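Local coordinates for outer membrane protein Omp121 (Bacteroides thetaiotaomicron, PDB 5FQ8), which probably imports nutrients across the bacterial outer membrane as a TonB-dependent receptor with a beta-barrel and an internal plug, at residues T721-K726 with K801-V806. Numbering follows the deposited sequence.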
ATOM      1  N   THR B 721     -20.317  51.191  -9.322  1.00 36.15           N
ATOM      2  CA  THR B 721     -19.015  50.803  -9.814  1.00 33.21           C
ATOM      3  C   THR B 721     -19.194  49.890 -11.010  1.00 36.86           C
ATOM      4  O   THR B 721     -20.091  49.046 -11.029  1.00 36.80           O
ATOM      5  CB  THR B 721     -18.203  50.142  -8.709  1.00 32.21           C
ATOM      6  OG1 THR B 721     -17.905  51.126  -7.714  1.00 32.66           O
ATOM      7  CG2 THR B 721     -16.921  49.582  -9.258  1.00 31.86           C
ATOM      8  N   TRP B 722     -18.360  50.106 -12.023  1.00 32.38           N
ATOM      9  CA  TRP B 722     -18.378  49.319 -13.246  1.00 32.10           C
ATOM     10  C   TRP B 722     -16.939  49.049 -13.634  1.00 31.90           C
ATOM     11  O   TRP B 722     -16.145  49.984 -13.740  1.00 32.33           O
ATOM     12  CB  TRP B 722     -19.114  50.068 -14.350  1.00 32.65           C
ATOM     13  CG  TRP B 722     -19.237  49.354 -15.637  1.00 32.45           C
ATOM     14  CD1 TRP B 722     -20.162  48.428 -15.963  1.00 35.50           C
ATOM     15  CD2 TRP B 722     -18.433  49.548 -16.801  1.00 32.64           C
ATOM     16  NE1 TRP B 722     -19.983  48.010 -17.252  1.00 37.77           N
ATOM     17  CE2 TRP B 722     -18.923  48.688 -17.792  1.00 37.41           C
ATOM     18  CE3 TRP B 722     -17.342  50.360 -17.099  1.00 33.02           C
ATOM     19  CZ2 TRP B 722     -18.357  48.615 -19.063  1.00 36.31           C
ATOM     20  CZ3 TRP B 722     -16.781  50.287 -18.356  1.00 33.66           C
ATOM     21  CH2 TRP B 722     -17.289  49.424 -19.324  1.00 36.56           C
ATOM     22  N   ASN B 723     -16.597  47.779 -13.821  1.00 31.28           N
ATOM     23  CA  ASN B 723     -15.247  47.402 -14.221  1.00 31.08           C
ATOM     24  C   ASN B 723     -15.300  46.518 -15.460  1.00 30.81           C
ATOM     25  O   ASN B 723     -16.211  45.701 -15.606  1.00 30.50           O
ATOM     26  CB  ASN B 723     -14.521  46.703 -13.065  1.00 36.02           C
ATOM     27  CG  ASN B 723     -15.229  45.456 -12.598  1.00 36.62           C
ATOM     28  OD1 ASN B 723     -14.857  44.361 -12.980  1.00 44.57           O
ATOM     29  ND2 ASN B 723     -16.249  45.613 -11.769  1.00 36.62           N
ATOM     30  N   PHE B 724     -14.332  46.685 -16.358  1.00 33.38           N
ATOM     31  CA  PHE B 724     -14.375  46.016 -17.655  1.00 51.84           C
ATOM     32  C   PHE B 724     -13.006  45.471 -18.030  1.00 37.38           C
ATOM     33  O   PHE B 724     -12.014  46.201 -18.002  1.00 34.42           O
ATOM     34  CB  PHE B 724     -14.880  46.984 -18.733  1.00 63.07           C
ATOM     35  CG  PHE B 724     -14.911  46.410 -20.119  1.00 37.80           C
ATOM     36  CD1 PHE B 724     -16.020  45.736 -20.572  1.00 31.32           C
ATOM     37  CD2 PHE B 724     -13.845  46.591 -20.977  1.00 33.60           C
ATOM     38  CE1 PHE B 724     -16.050  45.220 -21.840  1.00 31.35           C
ATOM     39  CE2 PHE B 724     -13.870  46.085 -22.241  1.00 31.87           C
ATOM     40  CZ  PHE B 724     -14.974  45.398 -22.677  1.00 32.25           C
ATOM     41  N   THR B 725     -12.968  44.191 -18.393  1.00 30.14           N
ATOM     42  CA  THR B 725     -11.752  43.504 -18.815  1.00 29.92           C
ATOM     43  C   THR B 725     -11.981  42.847 -20.166  1.00 29.89           C
ATOM     44  O   THR B 725     -12.972  42.138 -20.353  1.00 29.63           O
ATOM     45  CB  THR B 725     -11.323  42.423 -17.807  1.00 29.30           C
ATOM     46  OG1 THR B 725     -11.138  42.980 -16.501  1.00 29.33           O
ATOM     47  CG2 THR B 725     -10.034  41.777 -18.247  1.00 29.13           C
ATOM     48  N   LYS B 726     -11.062  43.062 -21.098  1.00 30.18           N
ATOM     49  CA  LYS B 726     -11.060  42.335 -22.365  1.00 30.77           C
ATOM     50  C   LYS B 726      -9.630  41.922 -22.655  1.00 30.94           C
ATOM     51  O   LYS B 726      -8.771  42.781 -22.850  1.00 30.52           O
ATOM     52  CB  LYS B 726     -11.627  43.182 -23.502  1.00 30.76           C
ATOM     53  CG  LYS B 726     -11.974  42.406 -24.756  1.00 30.75           C
ATOM     54  CD  LYS B 726     -12.642  43.279 -25.789  1.00 31.39           C
ATOM     55  CE  LYS B 726     -12.871  42.538 -27.077  1.00 31.44           C
ATOM     56  NZ  LYS B 726     -13.871  43.200 -27.943  1.00 31.99           N
ATOM     57  N   LYS B 801     -14.752  36.207 -24.162  1.00 28.30           N
ATOM     58  CA  LYS B 801     -14.425  37.295 -25.072  1.00 28.89           C
ATOM     59  C   LYS B 801     -14.295  38.608 -24.330  1.00 29.17           C
ATOM     60  O   LYS B 801     -13.513  39.472 -24.738  1.00 30.53           O
ATOM     61  CB  LYS B 801     -15.473  37.399 -26.173  1.00 29.25           C
ATOM     62  CG  LYS B 801     -15.485  36.207 -27.116  1.00 29.11           C
ATOM     63  CD  LYS B 801     -14.222  36.152 -27.965  1.00 29.30           C
ATOM     64  CE  LYS B 801     -14.003  34.760 -28.536  1.00 29.01           C
ATOM     65  NZ  LYS B 801     -15.213  34.250 -29.204  1.00 29.09           N
ATOM     66  N   TYR B 802     -15.047  38.771 -23.243  1.00 29.52           N
ATOM     67  CA  TYR B 802     -14.894  39.894 -22.332  1.00 29.20           C
ATOM     68  C   TYR B 802     -15.487  39.514 -20.989  1.00 28.79           C
ATOM     69  O   TYR B 802     -16.281  38.578 -20.885  1.00 28.46           O
ATOM     70  CB  TYR B 802     -15.549  41.160 -22.881  1.00 29.84           C
ATOM     71  CG  TYR B 802     -17.057  41.124 -23.024  1.00 29.93           C
ATOM     72  CD1 TYR B 802     -17.889  41.489 -21.973  1.00 32.90           C
ATOM     73  CD2 TYR B 802     -17.646  40.782 -24.227  1.00 30.12           C
ATOM     74  CE1 TYR B 802     -19.267  41.486 -22.112  1.00 30.04           C
ATOM     75  CE2 TYR B 802     -19.015  40.777 -24.377  1.00 30.26           C
ATOM     76  CZ  TYR B 802     -19.825  41.135 -23.321  1.00 30.22           C
ATOM     77  OH  TYR B 802     -21.194  41.125 -23.480  1.00 30.40           O
ATOM     78  N   GLN B 803     -15.084  40.249 -19.960  1.00 28.86           N
ATOM     79  CA  GLN B 803     -15.602  40.055 -18.614  1.00 28.57           C
ATOM     80  C   GLN B 803     -15.909  41.414 -18.015  1.00 29.01           C
ATOM     81  O   GLN B 803     -15.211  42.391 -18.287  1.00 30.31           O
ATOM     82  CB  GLN B 803     -14.605  39.317 -17.698  1.00 28.10           C
ATOM     83  CG  GLN B 803     -13.789  38.211 -18.360  1.00 44.71           C
ATOM     84  CD  GLN B 803     -12.550  37.832 -17.577  1.00 40.43           C
ATOM     85  OE1 GLN B 803     -12.639  37.409 -16.433  1.00 38.73           O
ATOM     86  NE2 GLN B 803     -11.389  37.989 -18.191  1.00 38.59           N
ATOM     87  N   MET B 804     -16.934  41.474 -17.176  1.00 28.97           N
ATOM     88  CA  MET B 804     -17.177  42.737 -16.500  1.00 29.40           C
ATOM     89  C   MET B 804     -18.078  42.515 -15.296  1.00 29.22           C
ATOM     90  O   MET B 804     -18.703  41.461 -15.151  1.00 28.83           O
ATOM     91  CB  MET B 804     -17.792  43.763 -17.444  1.00 30.01           C
ATOM     92  CG  MET B 804     -19.232  43.528 -17.767  1.00 30.07           C
ATOM     93  SD  MET B 804     -19.810  44.766 -18.909  1.00 30.85           S
ATOM     94  CE  MET B 804     -21.557  44.448 -18.841  1.00 30.88           C
ATOM     95  N   GLY B 805     -18.123  43.532 -14.440  1.00 29.54           N
ATOM     96  CA  GLY B 805     -18.951  43.511 -13.246  1.00 29.49           C
ATOM     97  C   GLY B 805     -19.477  44.888 -12.922  1.00 30.10           C
ATOM     98  O   GLY B 805     -18.833  45.898 -13.209  1.00 30.51           O
ATOM     99  N   VAL B 806     -20.668  44.926 -12.330  1.00 30.19           N
ATOM    100  CA  VAL B 806     -21.326  46.172 -11.954  1.00 30.80           C
ATOM    101  C   VAL B 806     -21.791  46.070 -10.508  1.00 30.72           C
ATOM    102  O   VAL B 806     -22.470  45.112 -10.126  1.00 30.37           O
ATOM    103  CB  VAL B 806     -22.502  46.526 -12.888  1.00 31.18           C
ATOM    104  CG1 VAL B 806     -22.066  46.436 -14.301  1.00 31.21           C
ATOM    105  CG2 VAL B 806     -23.693  45.632 -12.678  1.00 30.93           C
TER
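Trp722 and Val806 give a worked example of how neighbouring barrel strands fit their side chains together. They form a non-hydrogen-bonded antiparallel pair, and the methyl CG1 of Val806 comes to the rim of the indole, near the ring plane beside CD1. With CG anti to the backbone N (chi1 -178°), the indole runs along its own strand toward Phe724, its CD1-NE1 edge turned to 802-806, and Met804 passes beside that edge. Extended beyond CG, the Met804 chain brings SD obliquely to the indole, 3.6 Å from Trp722 NE1, a Met-aromatic contact, while the CB of Met804 rests against Phe724, 4.1 Å from CD1. Further along, the Phe724 and Tyr802 side chains cross at about a right angle, CE1 of the phenylalanine meeting CD1 of the tyrosine at 4.2 Å.

Strands 716-731 and 802-812 are sequential staves of the transmembrane beta-barrel, whose lumen holds the plug. The face carrying Asn723, Thr725 and Gln803 looks toward that plug: Thr725 OG1 accepts a hydrogen bond from the backbone N of Gly70, within the plug domain. Gly805 offers no bump, and the Asn723 carboxamide bends over its bare backbone, chi1 59° setting CG between the backbone N and the carbonyl carbon. Next to it, Thr725 and Gln803 lie side by side, Thr725 CG2 4.0 Å from Gln803 NE2. Two reciprocal pairs of backbone hydrogen bonds, Asn723 with Gly805 and Thr725 with Gln803, tie the strands. Beyond them, a classic beta bulge sets Lys801 and Tyr802 together opposite Gln825, and the aliphatic chain of Lys726 runs past the carbonyl O of Lys801.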